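Local coordinates for cytochrome P450 268A2 Cyp268A2 (Mycobacterium marinum, PDB 6BLD), which belongs to the cytochrome P450 family of haem proteins and holds a haem together with (3E,5E)-6,10-dimethylundeca-3,5,9-trien-2-one in an interior pocket, at residues H45-D50 and P56-F61; A183-V188 and T264-I269; W190-Y195 and A411-P416. One frame throughout, in Å; residues are numbered along the deposited sequence.

The three contacts illustrate different joints of a P450 fold: interaction 2 joins two helices beside the pocket, interaction 3 ties a short helix to a strand, and interaction 1 closes a hairpin in the mixed sheet. Interactions 2 and 3, with centres about 10 Å apart, form one polar cluster: Arg413 NH1 meets Asp185 OD2 at 2.7 Å in a salt bridge, and Ile412 N lies 2.7 Å from Gln267 OE1, a probable hydrogen bond. Interaction 2 also borders the bound trienone (DXJ) and the haem. Interaction 1 touches neither: its centre is about 26 Å from that of interaction 2 and about 25 Å from that of interaction 3, although nearest atoms of 1 and 3 are about 7 Å apart.

Interaction 1 (H45-D50 and P56-F61); sequences HPPVED and PNDPGF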
loop_
_atom_site.group_PDB
_atom_site.type_symbol
_atom_site.label_atom_id
_atom_site.label_comp_id
_atom_site.label_asym_id
_atom_site.label_seq_id
_atom_site.Cartn_x
_atom_site.Cartn_y
_atom_site.Cartn_z
ATOM N N HIS A 45 -2.134 20.367 -11.769
ATOM C CA HIS A 45 -2.193 20.878 -10.410
ATOM C C HIS A 45 -0.795 21.256 -9.949
ATOM O O HIS A 45 0.197 20.726 -10.460
ATOM C CB HIS A 45 -2.794 19.839 -9.453
ATOM C CG HIS A 45 -4.202 19.458 -9.781
ATOM N ND1 HIS A 45 -5.285 19.936 -9.076
ATOM C CD2 HIS A 45 -4.706 18.647 -10.741
ATOM C CE1 HIS A 45 -6.397 19.437 -9.588
ATOM N NE2 HIS A 45 -6.072 18.651 -10.599
ATOM N N PRO A 46 -0.684 22.175 -8.992
ATOM C CA PRO A 46 0.626 22.495 -8.407
ATOM C C PRO A 46 1.104 21.375 -7.500
ATOM O O PRO A 46 0.304 20.526 -7.080
ATOM C CB PRO A 46 0.351 23.780 -7.612
ATOM C CG PRO A 46 -1.098 23.703 -7.280
ATOM C CD PRO A 46 -1.751 23.042 -8.461
ATOM N N PRO A 47 2.396 21.336 -7.170
ATOM C CA PRO A 47 2.916 20.244 -6.335
ATOM C C PRO A 47 2.295 20.246 -4.946
ATOM O O PRO A 47 1.665 21.210 -4.508
ATOM C CB PRO A 47 4.423 20.526 -6.274
ATOM C CG PRO A 47 4.700 21.416 -7.444
ATOM C CD PRO A 47 3.467 22.245 -7.615
ATOM N N VAL A 48 2.487 19.124 -4.245
ATOM C CA VAL A 48 1.961 18.980 -2.891
ATOM C C VAL A 48 2.525 20.079 -2.003
ATOM O O VAL A 48 3.744 20.282 -1.933
ATOM C CB VAL A 48 2.293 17.586 -2.335
ATOM C CG1 VAL A 48 1.957 17.506 -0.854
ATOM C CG2 VAL A 48 1.552 16.514 -3.113
ATOM N N GLU A 49 1.635 20.798 -1.323
ATOM C CA GLU A 49 2.036 21.920 -0.488
ATOM C C GLU A 49 2.648 21.435 0.820
ATOM O O GLU A 49 2.312 20.360 1.329
ATOM C CB GLU A 49 0.837 22.822 -0.195
ATOM C CG GLU A 49 0.158 23.371 -1.439
ATOM C CD GLU A 49 -1.063 24.211 -1.116
ATOM O OE1 GLU A 49 -1.455 24.268 0.069
ATOM O OE2 GLU A 49 -1.632 24.814 -2.050
ATOM N N ASP A 50 3.556 22.250 1.364
ATOM C CA ASP A 50 4.226 21.957 2.632
ATOM C C ASP A 50 4.880 20.578 2.602
ATOM O O ASP A 50 4.833 19.820 3.573
ATOM C CB ASP A 50 3.252 22.076 3.806
ATOM C CG ASP A 50 2.666 23.469 3.937
ATOM O OD1 ASP A 50 3.411 24.450 3.728
ATOM O OD2 ASP A 50 1.462 23.584 4.250
ATOM N N PRO A 56 12.092 23.585 -6.458
ATOM C CA PRO A 56 11.831 24.564 -7.525
ATOM C C PRO A 56 11.784 23.944 -8.909
ATOM O O PRO A 56 11.241 24.567 -9.831
ATOM C CB PRO A 56 13.001 25.551 -7.393
ATOM C CG PRO A 56 14.073 24.781 -6.689
ATOM C CD PRO A 56 13.359 23.848 -5.757
ATOM N N ASN A 57 12.331 22.739 -9.085
ATOM C CA ASN A 57 12.265 22.040 -10.362
ATOM C C ASN A 57 10.891 21.447 -10.646
ATOM O O ASN A 57 10.665 20.969 -11.762
ATOM C CB ASN A 57 13.312 20.923 -10.405
ATOM C CG ASN A 57 14.699 21.432 -10.745
ATOM O OD1 ASN A 57 15.122 21.386 -11.900
ATOM N ND2 ASN A 57 15.420 21.908 -9.736
ATOM N N ASP A 58 9.976 21.465 -9.675
ATOM C CA ASP A 58 8.696 20.785 -9.810
ATOM C C ASP A 58 7.603 21.780 -10.167
ATOM O O ASP A 58 7.192 22.568 -9.302
ATOM C CB ASP A 58 8.346 20.056 -8.514
ATOM C CG ASP A 58 7.227 19.052 -8.696
ATOM O OD1 ASP A 58 6.689 18.951 -9.818
ATOM O OD2 ASP A 58 6.885 18.361 -7.714
ATOM N N PRO A 59 7.109 21.798 -11.411
ATOM C CA PRO A 59 6.036 22.740 -11.758
ATOM C C PRO A 59 4.656 22.246 -11.389
ATOM O O PRO A 59 3.726 23.061 -11.308
ATOM C CB PRO A 59 6.182 22.889 -13.278
ATOM C CG PRO A 59 6.724 21.571 -13.715
ATOM C CD PRO A 59 7.584 21.043 -12.584
ATOM N N GLY A 60 4.494 20.961 -11.158
ATOM C CA GLY A 60 3.209 20.419 -10.795
ATOM C C GLY A 60 3.114 18.961 -11.211
ATOM O O GLY A 60 4.123 18.263 -11.294
ATOM N N PHE A 61 1.880 18.532 -11.466
ATOM C CA PHE A 61 1.616 17.149 -11.837
ATOM C C PHE A 61 0.272 17.073 -12.546
ATOM O O PHE A 61 -0.571 17.964 -12.421
ATOM C CB PHE A 61 1.626 16.226 -10.612
ATOM C CG PHE A 61 0.492 16.472 -9.655
ATOM C CD1 PHE A 61 0.615 17.407 -8.641
ATOM C CD2 PHE A 61 -0.698 15.767 -9.767
ATOM C CE1 PHE A 61 -0.427 17.637 -7.759
ATOM C CE2 PHE A 61 -1.741 15.993 -8.889
ATOM C CZ PHE A 61 -1.606 16.929 -7.885
#
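The ring of Phe61 turns one face to His45 CB where two antiparallel strands part into a loop. That carbon stands 3.9 Å from the ring centroid, a CH-pi contact. The two aromatic planes are nearly parallel, at 18°, but slid so far apart that the rings barely overlap. Phe61 CG sits between its own backbone N and carbonyl carbon (chi1 67°), which brings the ring alongside the facing segment, and the edge of the ring meets Pro46 O, 3.1 Å from CE1. Two backbone bonds fix the pairing: His45 N gives to Phe61 O at 2.9 Å, and Phe61 N returns a bond of equal length to His45 O.

Further into the loop, Pro47 slides past Asp58, its CG 3.3 Å from Asp58 O and its CB 3.6 Å from Asp58 OD2. That carboxylate is held from both ends: OD1 accepts from Gly60 N in an Asx turn, while OD2 binds Asn90 and Lys331. Gly60 CA comes within 3.0 Å of His45 O. Phe61 also packs on Val333 and Phe335 of strand 331-335. The whole is the loop end of a beta hairpin, its strands 42-45 and 61-64 lying at the edge of the mixed P450 sheet.

Interaction 2 (A183-V188 and T264-I269); sequences AADALV and TTRQTI. With HEM (protoporphyrin IX containing Fe), chain B; DXJ ((3E,5E)-6,10-dimethylundeca-3,5,9-trien-2-one), chain C.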
loop_
_atom_site.group_PDB
_atom_site.type_symbol
_atom_site.label_atom_id
_atom_site.label_comp_id
_atom_site.label_asym_id
_atom_site.label_seq_id
_atom_site.Cartn_x
_atom_site.Cartn_y
_atom_site.Cartn_z
ATOM N N ALA A 183 8.381 0.531 12.578
ATOM C CA ALA A 183 9.196 1.360 11.695
ATOM C C ALA A 183 8.605 1.420 10.292
ATOM O O ALA A 183 8.677 2.461 9.627
ATOM C CB ALA A 183 10.631 0.831 11.653
ATOM N N ALA A 184 8.022 0.315 9.822
ATOM C CA ALA A 184 7.374 0.325 8.515
ATOM C C ALA A 184 6.167 1.254 8.508
ATOM O O ALA A 184 5.943 1.985 7.537
ATOM C CB ALA A 184 6.964 -1.093 8.119
ATOM N N ASP A 185 5.379 1.239 9.587
ATOM C CA ASP A 185 4.227 2.127 9.687
ATOM C C ASP A 185 4.647 3.589 9.788
ATOM O O ASP A 185 3.916 4.475 9.328
ATOM C CB ASP A 185 3.373 1.727 10.893
ATOM C CG ASP A 185 2.167 2.626 11.081
ATOM O OD1 ASP A 185 1.213 2.518 10.283
ATOM O OD2 ASP A 185 2.174 3.436 12.032
ATOM N N ALA A 186 5.815 3.861 10.376
ATOM C CA ALA A 186 6.290 5.237 10.499
ATOM C C ALA A 186 6.598 5.864 9.145
ATOM O O ALA A 186 6.386 7.067 8.959
ATOM C CB ALA A 186 7.537 5.280 11.382
ATOM N N LEU A 187 7.095 5.071 8.193
ATOM C CA LEU A 187 7.581 5.613 6.930
ATOM C C LEU A 187 6.467 6.116 6.023
ATOM O O LEU A 187 6.764 6.730 4.993
ATOM C CB LEU A 187 8.411 4.557 6.197
ATOM C CG LEU A 187 9.684 4.147 6.937
ATOM C CD1 LEU A 187 10.514 3.174 6.117
ATOM C CD2 LEU A 187 10.500 5.377 7.304
ATOM N N VAL A 188 5.204 5.879 6.371
ATOM C CA VAL A 188 4.077 6.409 5.618
ATOM C C VAL A 188 3.226 7.353 6.457
ATOM O O VAL A 188 2.158 7.778 6.015
ATOM C CB VAL A 188 3.214 5.275 5.028
ATOM C CG1 VAL A 188 4.067 4.353 4.163
ATOM C CG2 VAL A 188 2.530 4.496 6.143
ATOM N N THR A 264 0.018 -1.968 3.969
ATOM C CA THR A 264 -1.153 -2.122 3.108
ATOM C C THR A 264 -2.155 -3.107 3.699
ATOM O O THR A 264 -3.343 -2.791 3.841
ATOM C CB THR A 264 -0.720 -2.574 1.715
ATOM O OG1 THR A 264 0.043 -3.781 1.823
ATOM C CG2 THR A 264 0.127 -1.502 1.048
ATOM N N THR A 265 -1.697 -4.314 4.039
ATOM C CA THR A 265 -2.598 -5.318 4.598
ATOM C C THR A 265 -3.155 -4.871 5.943
ATOM O O THR A 265 -4.332 -5.105 6.244
ATOM C CB THR A 265 -1.869 -6.655 4.738
ATOM O OG1 THR A 265 -1.216 -6.970 3.504
ATOM C CG2 THR A 265 -2.847 -7.770 5.090
ATOM N N ARG A 266 -2.323 -4.223 6.762
ATOM C CA ARG A 266 -2.775 -3.767 8.072
ATOM C C ARG A 266 -3.933 -2.784 7.949
ATOM O O ARG A 266 -4.905 -2.860 8.710
ATOM C CB ARG A 266 -1.602 -3.145 8.832
ATOM C CG ARG A 266 -1.967 -2.091 9.861
ATOM C CD ARG A 266 -0.698 -1.467 10.426
ATOM N NE ARG A 266 -0.961 -0.514 11.498
ATOM C CZ ARG A 266 -0.076 -0.186 12.435
ATOM N NH1 ARG A 266 1.131 -0.739 12.432
ATOM N NH2 ARG A 266 -0.395 0.691 13.376
ATOM N N GLN A 267 -3.862 -1.863 6.983
ATOM C CA GLN A 267 -4.951 -0.907 6.813
ATOM C C GLN A 267 -6.185 -1.573 6.215
ATOM O O GLN A 267 -7.315 -1.243 6.590
ATOM C CB GLN A 267 -4.502 0.270 5.946
ATOM C CG GLN A 267 -3.280 1.023 6.464
ATOM C CD GLN A 267 -3.325 1.295 7.959
ATOM O OE1 GLN A 267 -4.375 1.616 8.518
ATOM N NE2 GLN A 267 -2.175 1.181 8.611
ATOM N N THR A 268 -5.989 -2.512 5.285
ATOM C CA THR A 268 -7.126 -3.207 4.689
ATOM C C THR A 268 -7.899 -4.009 5.730
ATOM O O THR A 268 -9.128 -4.114 5.645
ATOM C CB THR A 268 -6.653 -4.118 3.553
ATOM O OG1 THR A 268 -5.875 -3.356 2.620
ATOM C CG2 THR A 268 -7.840 -4.730 2.822
ATOM N N ILE A 269 -7.205 -4.565 6.725
ATOM C CA ILE A 269 -7.891 -5.300 7.783
ATOM C C ILE A 269 -8.722 -4.351 8.640
ATOM O O ILE A 269 -9.875 -4.648 8.981
ATOM C CB ILE A 269 -6.875 -6.092 8.628
ATOM C CG1 ILE A 269 -6.259 -7.222 7.796
ATOM C CG2 ILE A 269 -7.537 -6.652 9.878
ATOM C CD1 ILE A 269 -4.976 -7.786 8.378
HETATM C CHA HEM B . 3.580 -2.995 -5.404
HETATM C CHB HEM B . 4.871 -6.063 -1.870
HETATM C CHC HEM B . 0.304 -6.080 -0.216
HETATM C CHD HEM B . -0.694 -2.376 -3.207
HETATM C C1A HEM B . 4.330 -3.830 -4.602
HETATM C C2A HEM B . 5.740 -4.131 -4.755
HETATM C C3A HEM B . 6.094 -4.976 -3.785
HETATM C C4A HEM B . 4.924 -5.242 -2.973
HETATM C CMA HEM B . 7.504 -5.567 -3.564
HETATM C CAA HEM B . 6.666 -3.579 -5.860
HETATM C CBA HEM B . 6.479 -4.424 -7.117
HETATM C CGA HEM B . 7.223 -3.805 -8.272
HETATM O O1A HEM B . 7.474 -4.522 -9.276
HETATM O O2A HEM B . 7.572 -2.599 -8.188
HETATM C C1B HEM B . 3.739 -6.388 -1.154
HETATM C C2B HEM B . 3.649 -7.411 -0.137
HETATM C C3B HEM B . 2.402 -7.437 0.328
HETATM C C4B HEM B . 1.636 -6.414 -0.376
HETATM C CMB HEM B . 4.797 -8.331 0.332
HETATM C CAB HEM B . 1.949 -8.419 1.434
HETATM C CBB HEM B . 0.681 -8.535 1.828
HETATM C C1C HEM B . -0.372 -5.079 -0.888
HETATM C C2C HEM B . -1.775 -4.735 -0.736
HETATM C C3C HEM B . -2.038 -3.704 -1.562
HETATM C C4C HEM B . -0.821 -3.376 -2.267
HETATM C CMC HEM B . -2.732 -5.458 0.240
HETATM C CAC HEM B . -3.359 -2.941 -1.823
HETATM C CBC HEM B . -4.552 -3.351 -1.384
HETATM C C1D HEM B . 0.359 -2.222 -4.079
HETATM C C2D HEM B . 0.442 -1.270 -5.166
HETATM C C3D HEM B . 1.622 -1.435 -5.774
HETATM C C4D HEM B . 2.330 -2.505 -5.095
HETATM C CMD HEM B . -0.652 -0.245 -5.538
HETATM C CAD HEM B . 2.141 -0.638 -6.993
HETATM C CBD HEM B . 1.487 -1.181 -8.261
HETATM C CGD HEM B . 1.924 -0.394 -9.470
HETATM O O1D HEM B . 1.425 -0.690 -10.587
HETATM O O2D HEM B . 2.764 0.529 -9.322
HETATM N NA HEM B . 3.865 -4.526 -3.502
HETATM N NB HEM B . 2.494 -5.800 -1.274
HETATM N NC HEM B . 0.174 -4.229 -1.832
HETATM N ND HEM B . 1.526 -2.959 -4.067
HETATM FE FE HEM B . 1.931 -4.538 -2.825
HETATM C C10 DXJ C . 8.730 4.631 1.718
HETATM C C13 DXJ C . 9.516 7.887 3.574
HETATM C C01 DXJ C . 3.099 -0.431 -2.288
HETATM C C02 DXJ C . 3.837 0.327 -1.189
HETATM C C03 DXJ C . 5.138 0.512 -1.285
HETATM C C04 DXJ C . 3.064 0.871 0.012
HETATM C C05 DXJ C . 5.902 1.269 -0.199
HETATM C C06 DXJ C . 6.835 2.329 -0.781
HETATM C C07 DXJ C . 7.844 2.861 0.236
HETATM C C08 DXJ C . 7.725 4.087 0.703
HETATM C C09 DXJ C . 8.993 1.971 0.701
HETATM C C11 DXJ C . 8.747 5.921 1.986
HETATM C C12 DXJ C . 9.741 6.493 2.994
HETATM O O14 DXJ C . 10.685 5.856 3.324
HETATM O O HOH W 1 0.441 2.190 7.680
#
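The long helix 247-278, which passes over the haem as the long central helix of P450s does, is met here by helix 177-186, and the join is made by charged and polar side chains. Asp185 lays its carboxylate flat on the guanidinium of Arg266: the planes are 6° apart, and OD1 stands 3.7 Å above the centre of the group. An extended chain from CG to NE carries the arginine head across to the aspartate. Because OD1 lies far out of the guanidinium plane, no N-H points at it, and the salt bridge to NH1 is long, at 3.9 Å.

Asp185 OD1 instead accepts from a water at 2.7 Å, which in turn takes a weak bond from Gln267 NE2. The bend at chi2 (-44°) folds the glutamine toward this water, while its OE1 accepts from Ile412 N. The other carboxylate oxygen, OD2, pairs with Arg413.

On another side of the same helix, Thr264 faces the pocket. Its OG1, hydrogen-bonded to Ala260 O, comes within 3.0 Å of haem C1C, and Thr264 CG2 is 3.9 Å from DXJ C04; toward the ketone end of the ligand, Leu187 O is 3.3 Å from DXJ C13. With two arginines beside it, buried Asp185 is probably held as the anion, its bond to Arg266 being one of charge and stacking.

Interaction 3 (W190-Y195 and A411-P416); sequences WADPRY and AIRSMP
A side-on salt bridge joins the short helix 193-196 to the corner of strand 411-418, the strand on which the small antiparallel sheet of this P450 is built. Arg413, where that strand turns, offers NE and NH2 together to one oxygen, Asp192 OD2, each at 3.1 Å. Both bonds are moderately bent, as expected when two donors converge on one acceptor. Carboxylate and guanidinium are nearly coplanar, at 17°, with OD2 at the guanidinium edge: it receives NH2 on its anti lone pair and NE nearly along its C-O axis. Bends at chi2 and chi3 curl the arginine chain so that this edge faces the aspartate.

Asp192 also serves as N-cap of helix 193-196. With CG anti to the backbone N (chi1 -172°), the carboxylate faces the helix start and OD1 can reach Arg194 N, from which it accepts a weak capping bond. The two oxygens thus divide their work between helix start and arginine.

Over one face of the guanidinium stands Tyr195, whose CD1 lies 3.6 Å above the plane, offset toward the rim. The two planes are inclined at 32°, so the ring leans over the charged group without stacking flat on it. The remaining arginine nitrogen, NH1, forms a salt bridge with Asp185 OD2, and NH2 has a further bond to Ser189 OG. Arg413 thus shares its charge between Asp192 and Asp185, and probably eases the repulsion between the two acids. Against this ionic cluster, Tyr195 CD1 comes to 3.8 Å from Arg413 CZ.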
loop_
_atom_site.group_PDB
_atom_site.type_symbol
_atom_site.label_atom_id
_atom_site.label_comp_id
_atom_site.label_asym_id
_atom_site.label_seq_id
_atom_site.Cartn_x
_atom_site.Cartn_y
_atom_site.Cartn_z
ATOM N N TRP A 190 4.326 10.398 7.834
ATOM C CA TRP A 190 5.073 11.637 8.020
ATOM C C TRP A 190 4.181 12.870 8.074
ATOM O O TRP A 190 4.662 13.943 8.452
ATOM C CB TRP A 190 6.117 11.797 6.911
ATOM C CG TRP A 190 5.545 12.039 5.540
ATOM C CD1 TRP A 190 5.106 13.228 5.030
ATOM C CD2 TRP A 190 5.371 11.069 4.499
ATOM N NE1 TRP A 190 4.662 13.055 3.743
ATOM C CE2 TRP A 190 4.815 11.739 3.392
ATOM C CE3 TRP A 190 5.629 9.698 4.399
ATOM C CZ2 TRP A 190 4.512 11.085 2.198
ATOM C CZ3 TRP A 190 5.326 9.051 3.212
ATOM C CH2 TRP A 190 4.774 9.745 2.129
ATOM N N ALA A 191 2.906 12.750 7.706
ATOM C CA ALA A 191 1.963 13.858 7.772
ATOM C C ALA A 191 0.986 13.722 8.932
ATOM O O ALA A 191 -0.007 14.455 8.982
ATOM C CB ALA A 191 1.199 13.983 6.452
ATOM N N ASP A 192 1.248 12.807 9.866
ATOM C CA ASP A 192 0.346 12.547 10.980
ATOM C C ASP A 192 0.857 13.254 12.226
ATOM O O ASP A 192 1.849 12.801 12.818
ATOM C CB ASP A 192 0.232 11.043 11.228
ATOM C CG ASP A 192 -0.834 10.692 12.251
ATOM O OD1 ASP A 192 -1.526 11.607 12.745
ATOM O OD2 ASP A 192 -0.981 9.489 12.560
ATOM N N PRO A 193 0.230 14.350 12.662
ATOM C CA PRO A 193 0.666 14.989 13.915
ATOM C C PRO A 193 0.501 14.094 15.128
ATOM O O PRO A 193 1.273 14.217 16.087
ATOM C CB PRO A 193 -0.229 16.235 14.005
ATOM C CG PRO A 193 -0.727 16.460 12.610
ATOM C CD PRO A 193 -0.857 15.096 12.008
ATOM N N ARG A 194 -0.486 13.196 15.117
ATOM C CA ARG A 194 -0.645 12.249 16.213
ATOM C C ARG A 194 0.494 11.241 16.273
ATOM O O ARG A 194 0.730 10.654 17.335
ATOM C CB ARG A 194 -1.982 11.516 16.092
ATOM C CG ARG A 194 -3.016 11.934 17.125
ATOM C CD ARG A 194 -4.348 11.240 16.882
ATOM N NE ARG A 194 -5.478 12.047 17.336
ATOM C CZ ARG A 194 -5.988 13.070 16.657
ATOM N NH1 ARG A 194 -5.469 13.415 15.485
ATOM N NH2 ARG A 194 -7.016 13.748 17.146
ATOM N N TYR A 195 1.201 11.024 15.163
ATOM C CA TYR A 195 2.352 10.132 15.172
ATOM C C TYR A 195 3.656 10.872 15.440
ATOM O O TYR A 195 4.486 10.396 16.221
ATOM C CB TYR A 195 2.460 9.376 13.845
ATOM C CG TYR A 195 3.469 8.256 13.909
ATOM C CD1 TYR A 195 3.126 7.022 14.440
ATOM C CD2 TYR A 195 4.774 8.441 13.468
ATOM C CE1 TYR A 195 4.044 5.997 14.517
ATOM C CE2 TYR A 195 5.702 7.421 13.543
ATOM C CZ TYR A 195 5.329 6.201 14.068
ATOM O OH TYR A 195 6.239 5.174 14.151
ATOM N N ALA A 411 -4.955 5.226 5.934
ATOM C CA ALA A 411 -4.593 4.494 7.137
ATOM C C ALA A 411 -5.513 4.838 8.299
ATOM O O ALA A 411 -6.048 5.948 8.391
ATOM C CB ALA A 411 -3.140 4.779 7.536
ATOM N N ILE A 412 -5.684 3.868 9.193
ATOM C CA ILE A 412 -6.407 4.047 10.445
ATOM C C ILE A 412 -5.395 3.934 11.577
ATOM O O ILE A 412 -4.780 2.876 11.766
ATOM C CB ILE A 412 -7.536 3.018 10.606
ATOM C CG1 ILE A 412 -8.657 3.286 9.598
ATOM C CG2 ILE A 412 -8.079 3.043 12.025
ATOM C CD1 ILE A 412 -9.739 2.223 9.588
ATOM N N ARG A 413 -5.213 5.026 12.322
ATOM C CA ARG A 413 -4.248 5.022 13.418
ATOM C C ARG A 413 -4.682 4.072 14.528
ATOM O O ARG A 413 -3.903 3.220 14.971
ATOM C CB ARG A 413 -4.067 6.441 13.961
ATOM C CG ARG A 413 -3.152 6.539 15.174
ATOM C CD ARG A 413 -1.766 5.990 14.872
ATOM N NE ARG A 413 -1.151 6.654 13.727
ATOM C CZ ARG A 413 -0.230 6.097 12.948
ATOM N NH1 ARG A 413 0.184 4.861 13.189
ATOM N NH2 ARG A 413 0.275 6.774 11.926
ATOM N N SER A 414 -5.921 4.206 14.990
ATOM C CA SER A 414 -6.452 3.337 16.028
ATOM C C SER A 414 -7.956 3.215 15.838
ATOM O O SER A 414 -8.595 4.067 15.217
ATOM C CB SER A 414 -6.124 3.863 17.430
ATOM O OG SER A 414 -6.680 5.150 17.629
ATOM N N MET A 415 -8.513 2.141 16.387
ATOM C CA MET A 415 -9.933 1.856 16.243
ATOM C C MET A 415 -10.352 0.801 17.257
ATOM O O MET A 415 -9.931 -0.358 17.157
ATOM C CB MET A 415 -10.245 1.385 14.821
ATOM C CG MET A 415 -11.699 1.019 14.583
ATOM S SD MET A 415 -11.995 0.515 12.875
ATOM C CE MET A 415 -11.134 -1.053 12.826
ATOM N N PRO A 416 -11.162 1.160 18.247
ATOM C CA PRO A 416 -11.620 0.164 19.218
ATOM C C PRO A 416 -12.581 -0.826 18.577
ATOM O O PRO A 416 -13.212 -0.556 17.552
ATOM C CB PRO A 416 -12.319 1.006 20.291
ATOM C CG PRO A 416 -12.748 2.244 19.571
ATOM C CD PRO A 416 -11.698 2.504 18.527
#